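Local structure of prenyltransference for protein (Lavandula lanata, 5HC8) at residues E212-P217 and R236-G241; P186-L191 and W206-T211. The protein catalyses, as lavandulyl diphosphate synthase, the head-to-middle joining of two dimethylallyl diphosphate units into lavandulyl diphosphate. All blocks are in the same frame, centred on the assembly; numbering follows the deposited sequence.

Contact 1 of 2, residues E212-P217 and R236-G241; sequences EFYFTP and RCRYRG. With ISY (3-methylbut-3-enylsulfanyl(phosphonooxy)phosphinic acid), chain F.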
loop_
_atom_site.group_PDB
_atom_site.type_symbol
_atom_site.label_atom_id
_atom_site.label_comp_id
_atom_site.label_asym_id
_atom_site.label_seq_id
_atom_site.Cartn_x
_atom_site.Cartn_y
_atom_site.Cartn_z
ATOM N N GLU A 212 -3.427 8.248 4.820
ATOM C CA GLU A 212 -4.883 8.314 4.602
ATOM C C GLU A 212 -5.133 8.286 3.126
ATOM O O GLU A 212 -4.523 9.062 2.369
ATOM C CB GLU A 212 -5.415 9.612 5.243
ATOM C CG GLU A 212 -5.319 9.584 6.756
ATOM C CD GLU A 212 -6.221 8.537 7.398
ATOM O OE1 GLU A 212 -7.242 8.199 6.812
ATOM O OE2 GLU A 212 -5.886 8.026 8.460
ATOM N N PHE A 213 -6.029 7.409 2.688
ATOM C CA PHE A 213 -6.433 7.343 1.296
ATOM C C PHE A 213 -7.754 8.096 1.061
ATOM O O PHE A 213 -8.700 8.001 1.857
ATOM C CB PHE A 213 -6.654 5.896 0.884
ATOM C CG PHE A 213 -5.446 4.998 1.016
ATOM C CD1 PHE A 213 -4.167 5.483 1.003
ATOM C CD2 PHE A 213 -5.617 3.677 1.156
ATOM C CE1 PHE A 213 -3.073 4.614 1.059
ATOM C CE2 PHE A 213 -4.548 2.797 1.228
ATOM C CZ PHE A 213 -3.268 3.254 1.146
ATOM N N TYR A 214 -7.784 8.859 -0.017
ATOM C CA TYR A 214 -8.944 9.527 -0.488
ATOM C C TYR A 214 -9.185 9.230 -1.957
ATOM O O TYR A 214 -8.349 9.492 -2.807
ATOM C CB TYR A 214 -8.740 11.001 -0.281
ATOM C CG TYR A 214 -9.882 11.896 -0.777
ATOM C CD1 TYR A 214 -10.996 12.136 -0.003
ATOM C CD2 TYR A 214 -9.836 12.474 -2.055
ATOM C CE1 TYR A 214 -12.023 12.950 -0.453
ATOM C CE2 TYR A 214 -10.849 13.260 -2.527
ATOM C CZ TYR A 214 -11.913 13.532 -1.731
ATOM O OH TYR A 214 -12.863 14.379 -2.213
ATOM N N PHE A 215 -10.335 8.644 -2.248
ATOM C CA PHE A 215 -10.686 8.243 -3.595
ATOM C C PHE A 215 -11.866 9.085 -4.062
ATOM O O PHE A 215 -12.843 9.176 -3.342
ATOM C CB PHE A 215 -11.079 6.785 -3.582
ATOM C CG PHE A 215 -10.006 5.868 -3.088
ATOM C CD1 PHE A 215 -8.974 5.493 -3.888
ATOM C CD2 PHE A 215 -10.057 5.341 -1.769
ATOM C CE1 PHE A 215 -7.968 4.658 -3.418
ATOM C CE2 PHE A 215 -9.046 4.488 -1.339
ATOM C CZ PHE A 215 -8.003 4.169 -2.147
ATOM N N THR A 216 -11.749 9.741 -5.215
ATOM C CA THR A 216 -12.814 10.539 -5.763
ATOM C C THR A 216 -13.173 9.937 -7.101
ATOM O O THR A 216 -12.253 9.648 -7.853
ATOM C CB THR A 216 -12.411 11.834 -6.445
ATOM O OG1 THR A 216 -11.131 12.326 -6.078
ATOM C CG2 THR A 216 -13.449 12.709 -6.424
ATOM N N PRO A 217 -14.473 9.827 -7.426
ATOM C CA PRO A 217 -14.874 9.444 -8.813
ATOM C C PRO A 217 -14.536 10.456 -9.903
ATOM O O PRO A 217 -14.515 10.084 -11.064
ATOM C CB PRO A 217 -16.371 9.201 -8.699
ATOM C CG PRO A 217 -16.767 10.158 -7.638
ATOM C CD PRO A 217 -15.661 10.008 -6.579
ATOM N N ARG A 236 -8.762 16.334 7.305
ATOM C CA ARG A 236 -8.928 16.923 8.632
ATOM C C ARG A 236 -10.006 16.220 9.479
ATOM O O ARG A 236 -9.885 16.169 10.685
ATOM C CB ARG A 236 -9.244 18.429 8.517
ATOM C CG ARG A 236 -8.159 19.303 7.879
ATOM C CD ARG A 236 -8.563 20.788 7.955
ATOM N NE ARG A 236 -8.328 21.540 6.702
ATOM C CZ ARG A 236 -9.269 22.004 5.852
ATOM N NH1 ARG A 236 -10.582 21.838 6.061
ATOM N NH2 ARG A 236 -8.887 22.668 4.759
ATOM N N CYS A 237 -11.059 15.696 8.868
ATOM C CA CYS A 237 -11.982 14.844 9.590
ATOM C C CYS A 237 -11.481 13.413 9.921
ATOM O O CYS A 237 -12.118 12.721 10.668
ATOM C CB CYS A 237 -13.285 14.742 8.823
ATOM S SG CYS A 237 -14.039 16.352 8.641
ATOM N N ARG A 238 -10.349 12.956 9.422
ATOM C CA ARG A 238 -9.880 11.604 9.802
ATOM C C ARG A 238 -9.262 11.563 11.237
ATOM O O ARG A 238 -8.524 12.464 11.633
ATOM C CB ARG A 238 -8.786 11.086 8.868
ATOM C CG ARG A 238 -8.998 11.220 7.346
ATOM C CD ARG A 238 -10.010 10.232 6.899
ATOM N NE ARG A 238 -10.303 10.390 5.494
ATOM C CZ ARG A 238 -9.797 9.664 4.495
ATOM N NH1 ARG A 238 -8.886 8.705 4.661
ATOM N NH2 ARG A 238 -10.226 9.919 3.288
ATOM N N TYR A 239 -9.552 10.485 11.962
ATOM C CA TYR A 239 -8.858 10.146 13.217
ATOM C C TYR A 239 -7.750 9.161 12.860
ATOM O O TYR A 239 -8.058 8.087 12.340
ATOM C CB TYR A 239 -9.783 9.518 14.298
ATOM C CG TYR A 239 -8.937 9.064 15.479
ATOM C CD1 TYR A 239 -8.433 9.995 16.399
ATOM C CD2 TYR A 239 -8.547 7.714 15.612
ATOM C CE1 TYR A 239 -7.610 9.593 17.445
ATOM C CE2 TYR A 239 -7.724 7.302 16.647
ATOM C CZ TYR A 239 -7.259 8.238 17.564
ATOM O OH TYR A 239 -6.439 7.805 18.581
ATOM N N ARG A 240 -6.494 9.536 13.137
ATOM C CA ARG A 240 -5.297 8.690 12.863
ATOM C C ARG A 240 -4.788 8.111 14.199
ATOM O O ARG A 240 -4.370 8.853 15.104
ATOM C CB ARG A 240 -4.182 9.508 12.164
ATOM C CG ARG A 240 -4.629 10.518 11.062
ATOM C CD ARG A 240 -3.424 11.225 10.400
ATOM N NE ARG A 240 -2.634 10.286 9.568
ATOM C CZ ARG A 240 -1.491 10.569 8.915
ATOM N NH1 ARG A 240 -0.896 11.774 9.004
ATOM N NH2 ARG A 240 -0.912 9.631 8.184
ATOM N N GLY A 241 -4.867 6.798 14.356
ATOM C CA GLY A 241 -4.442 6.163 15.617
ATOM C C GLY A 241 -3.063 5.494 15.537
ATOM O O GLY A 241 -2.510 5.126 16.596
HETATM P P1 ISY F . -5.116 2.186 13.191
HETATM O O2 ISY F . -4.661 0.658 13.645
HETATM P P3 ISY F . -5.560 -0.522 14.177
HETATM O O4 ISY F . -6.622 2.220 12.718
HETATM O O5 ISY F . -4.175 2.819 12.125
HETATM O O6 ISY F . -4.978 3.008 14.465
HETATM O O7 ISY F . -6.683 -0.006 15.003
HETATM O O8 ISY F . -4.602 -1.621 14.834
HETATM S S9 ISY F . -6.484 -1.307 12.419
HETATM C C10 ISY F . -5.193 -2.373 11.823
HETATM C C11 ISY F . -5.791 -3.733 12.076
HETATM C C12 ISY F . -5.007 -4.830 12.740
HETATM C C13 ISY F . -5.649 -6.126 12.934
HETATM C C14 ISY F . -3.691 -4.572 13.373
HETATM O O HOH W 1 -3.197 7.440 9.552
#
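R238 turns its NH1/NH2 end to F213 O, and NH1 also reaches E212 OE1 on the side facing its own CD. R238 NH1 makes a salt bridge to E212 OE1 at 2.8 Å, with an N-H...O angle of 154°. It uses the anti lone pair of OE1. The carboxylate and guanidinium planes stand almost perpendicular, 87° apart. F213 O accepts a hydrogen bond from each end nitrogen, R238 NH1 at 2.9 Å and R238 NH2 at 2.8 Å. F213 O lies in the guanidinium plane, but both nitrogens approach from one face of the carbonyl, above its plane. S234 also bonds R238 NH2, which helps fix the rotation of the group. Within this chain, strand 212-215 is outermost in the parallel sheet of this cis-prenyltransferase fold, and the chain leaving helix 225-237 is tied to it here. F213 also makes backbone hydrogen bonds to the second subunit. With an alanine at R238, F213 O is likely to lose both of these donors and E212 OE1 its charged mate. The bend of the E212 chain at chi2 (-66°) brings OE1 alongside the R238 chain, 3.4 Å from R238 CD. Water 1 donates to E212 OE2 at 3.0 Å and accepts from R240 NE at 2.9 Å. E212 OE2 also forms a salt bridge with R199 of the second subunit, a residue that binds ISY, so E212 is a second-shell group of that site. R240 NH2 bonds F210 O. Further out, Y214 CD1 at the ring edge lies 4.0 Å from R238 NH2.

Contact 2 of 2, residues P186-L191 and W206-T211; sequences PSPDLL and WQLPFT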
loop_
_atom_site.group_PDB
_atom_site.type_symbol
_atom_site.label_atom_id
_atom_site.label_comp_id
_atom_site.label_asym_id
_atom_site.label_seq_id
_atom_site.Cartn_x
_atom_site.Cartn_y
_atom_site.Cartn_z
ATOM N N PRO A 186 9.062 11.389 3.351
ATOM C CA PRO A 186 8.867 10.394 2.245
ATOM C C PRO A 186 7.491 9.743 2.245
ATOM O O PRO A 186 6.950 9.415 1.184
ATOM C CB PRO A 186 9.953 9.345 2.504
ATOM C CG PRO A 186 10.193 9.386 3.985
ATOM C CD PRO A 186 10.029 10.902 4.330
ATOM N N SER A 187 6.920 9.624 3.415
ATOM C CA SER A 187 5.624 8.998 3.537
ATOM C C SER A 187 4.488 10.030 3.387
ATOM O O SER A 187 4.329 10.917 4.238
ATOM C CB SER A 187 5.628 8.283 4.881
ATOM O OG SER A 187 4.267 7.990 5.154
ATOM N N PRO A 188 3.643 9.892 2.362
ATOM C CA PRO A 188 2.507 10.807 2.307
ATOM C C PRO A 188 1.633 10.687 3.513
ATOM O O PRO A 188 1.421 9.594 4.015
ATOM C CB PRO A 188 1.744 10.418 1.022
ATOM C CG PRO A 188 2.511 9.332 0.407
ATOM C CD PRO A 188 3.634 8.901 1.270
ATOM N N ASP A 189 1.108 11.841 3.959
ATOM C CA ASP A 189 0.050 11.876 4.942
ATOM C C ASP A 189 -1.295 11.557 4.283
ATOM O O ASP A 189 -2.212 10.978 4.915
ATOM C CB ASP A 189 0.033 13.281 5.564
ATOM C CG ASP A 189 1.313 13.559 6.302
ATOM O OD1 ASP A 189 1.534 12.871 7.309
ATOM O OD2 ASP A 189 2.120 14.334 5.794
ATOM N N LEU A 190 -1.422 11.968 3.031
ATOM C CA LEU A 190 -2.689 11.881 2.304
ATOM C C LEU A 190 -2.380 11.463 0.852
ATOM O O LEU A 190 -1.514 12.055 0.242
ATOM C CB LEU A 190 -3.399 13.235 2.281
ATOM C CG LEU A 190 -4.640 13.387 1.432
ATOM C CD1 LEU A 190 -5.724 12.480 1.918
ATOM C CD2 LEU A 190 -5.166 14.867 1.319
ATOM N N LEU A 191 -3.092 10.468 0.342
ATOM C CA LEU A 191 -2.903 9.974 -1.011
ATOM C C LEU A 191 -4.260 10.157 -1.642
ATOM O O LEU A 191 -5.251 9.630 -1.151
ATOM C CB LEU A 191 -2.534 8.502 -1.032
ATOM C CG LEU A 191 -2.515 7.864 -2.436
ATOM C CD1 LEU A 191 -1.370 8.421 -3.219
ATOM C CD2 LEU A 191 -2.262 6.364 -2.242
ATOM N N TRP A 206 6.264 0.984 0.168
ATOM C CA TRP A 206 6.947 1.220 1.424
ATOM C C TRP A 206 6.422 2.502 2.123
ATOM O O TRP A 206 6.293 2.533 3.367
ATOM C CB TRP A 206 8.441 1.365 1.201
ATOM C CG TRP A 206 9.184 1.844 2.403
ATOM C CD1 TRP A 206 9.304 3.128 2.845
ATOM C CD2 TRP A 206 9.849 1.007 3.371
ATOM N NE1 TRP A 206 10.038 3.145 4.012
ATOM C CE2 TRP A 206 10.376 1.854 4.363
ATOM C CE3 TRP A 206 10.099 -0.356 3.459
ATOM C CZ2 TRP A 206 11.128 1.354 5.430
ATOM C CZ3 TRP A 206 10.737 -0.851 4.547
ATOM C CH2 TRP A 206 11.316 0.009 5.495
ATOM N N GLN A 207 6.181 3.499 1.301
ATOM C CA GLN A 207 5.802 4.820 1.768
ATOM C C GLN A 207 4.446 4.940 2.423
ATOM O O GLN A 207 4.198 5.994 3.037
ATOM C CB GLN A 207 6.029 5.901 0.694
ATOM C CG GLN A 207 7.480 6.096 0.270
ATOM C CD GLN A 207 8.035 5.110 -0.777
ATOM O OE1 GLN A 207 7.371 4.107 -1.158
ATOM N NE2 GLN A 207 9.260 5.387 -1.252
ATOM N N LEU A 208 3.597 3.927 2.341
ATOM C CA LEU A 208 2.152 4.068 2.650
ATOM C C LEU A 208 1.566 3.413 3.890
ATOM O O LEU A 208 0.360 3.234 3.898
ATOM C CB LEU A 208 1.307 3.608 1.401
ATOM C CG LEU A 208 1.555 4.350 0.092
ATOM C CD1 LEU A 208 0.458 3.896 -0.901
ATOM C CD2 LEU A 208 1.479 5.872 0.229
ATOM N N PRO A 209 2.378 3.013 4.941
ATOM C CA PRO A 209 1.810 2.213 6.037
ATOM C C PRO A 209 0.703 2.957 6.792
ATOM O O PRO A 209 -0.250 2.314 7.185
ATOM C CB PRO A 209 3.023 1.908 6.968
ATOM C CG PRO A 209 4.065 2.925 6.608
ATOM C CD PRO A 209 3.804 3.312 5.171
ATOM N N PHE A 210 0.781 4.283 6.865
ATOM C CA PHE A 210 -0.235 5.071 7.647
ATOM C C PHE A 210 -0.875 6.175 6.896
ATOM O O PHE A 210 -1.662 6.916 7.456
ATOM C CB PHE A 210 0.344 5.528 9.013
ATOM C CG PHE A 210 0.706 4.329 9.928
ATOM C CD1 PHE A 210 -0.288 3.621 10.572
ATOM C CD2 PHE A 210 2.010 3.936 10.048
ATOM C CE1 PHE A 210 0.019 2.532 11.373
ATOM C CE2 PHE A 210 2.338 2.830 10.838
ATOM C CZ PHE A 210 1.351 2.154 11.485
ATOM N N THR A 211 -0.520 6.345 5.620
ATOM C CA THR A 211 -1.191 7.267 4.755
ATOM C C THR A 211 -2.743 7.117 4.703
ATOM O O THR A 211 -3.308 6.026 4.634
ATOM C CB THR A 211 -0.663 7.026 3.347
ATOM O OG1 THR A 211 0.779 7.065 3.381
ATOM C CG2 THR A 211 -1.219 8.025 2.355
HETATM O O HOH W 2 2.759 6.145 6.060
#
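T211 OG1 donates to P188 O at 2.7 Å, the shortest direct polar bond between 186-191 and 206-211. The hydroxyl is tilted 26° from the carbonyl plane. Its chi1 of -52° sets OG1 beside the backbone N, and CG2 then swings anti to that nitrogen. The methyl CG2 comes to 3.7 Å from L191 CB, so one short side chain serves a polar and an apolar partner. S187 OG lies 2.9 Å from Q207 O, and which acceptor takes its proton is not settled. Water 2 sits next to S187 OG and accepts from F210 N at 2.8 Å. Its bond to T211 OG1 is weak. The loop 206-211 thus curls round a water and rests against the turn that leads into strand 190-193, next to strand 15-19 in the parallel sheet. Beside the polar groups the contact is apolar. L208 puts one methyl on each of two neighbours: L208 CD2 meets P188 CG at 3.6 Å, and L208 CD1 meets L191 CD2 at 3.9 Å. The side chains of L208 and L191 cross at about a right angle. The CB and CG of Q207 lie by the P186 carbonyl, with Q207 CG at 3.5 Å from P186 O. The amide end turns elsewhere, to T180 and D147. W206 and P209 carry the loop on to the second subunit, where R145 makes a cation-pi contact with W206. The P188 carbonyl is met by the T211 hydroxyl and the F210 amide by a water, while P188, L191 and L208 supply the apolar packing, so a loop without regular structure is still held at defined points.

In the fold
The two contacts meet at the last two strands of one sheet in this chain, their centres 12 Å apart. Strand 190-193 of contact 2 pairs with strand 212-215 of contact 1: E212 O to L191 N and Y214 N to L191 O are both 2.9 Å, probably hydrogen bonds. F213 CE1 also packs on L191 CD2 at 3.8 Å. R240 ties them a second time, through D189 and F210 O. Both contacts touch the second subunit. The tail 236-241 runs on to a bound ISY, with G241 C 3.3 Å from ISY O6, and R199, S201, N69 and R193 of that subunit hold the same ligand. A different ISY molecule lies about 9 Å from the L191 side chain.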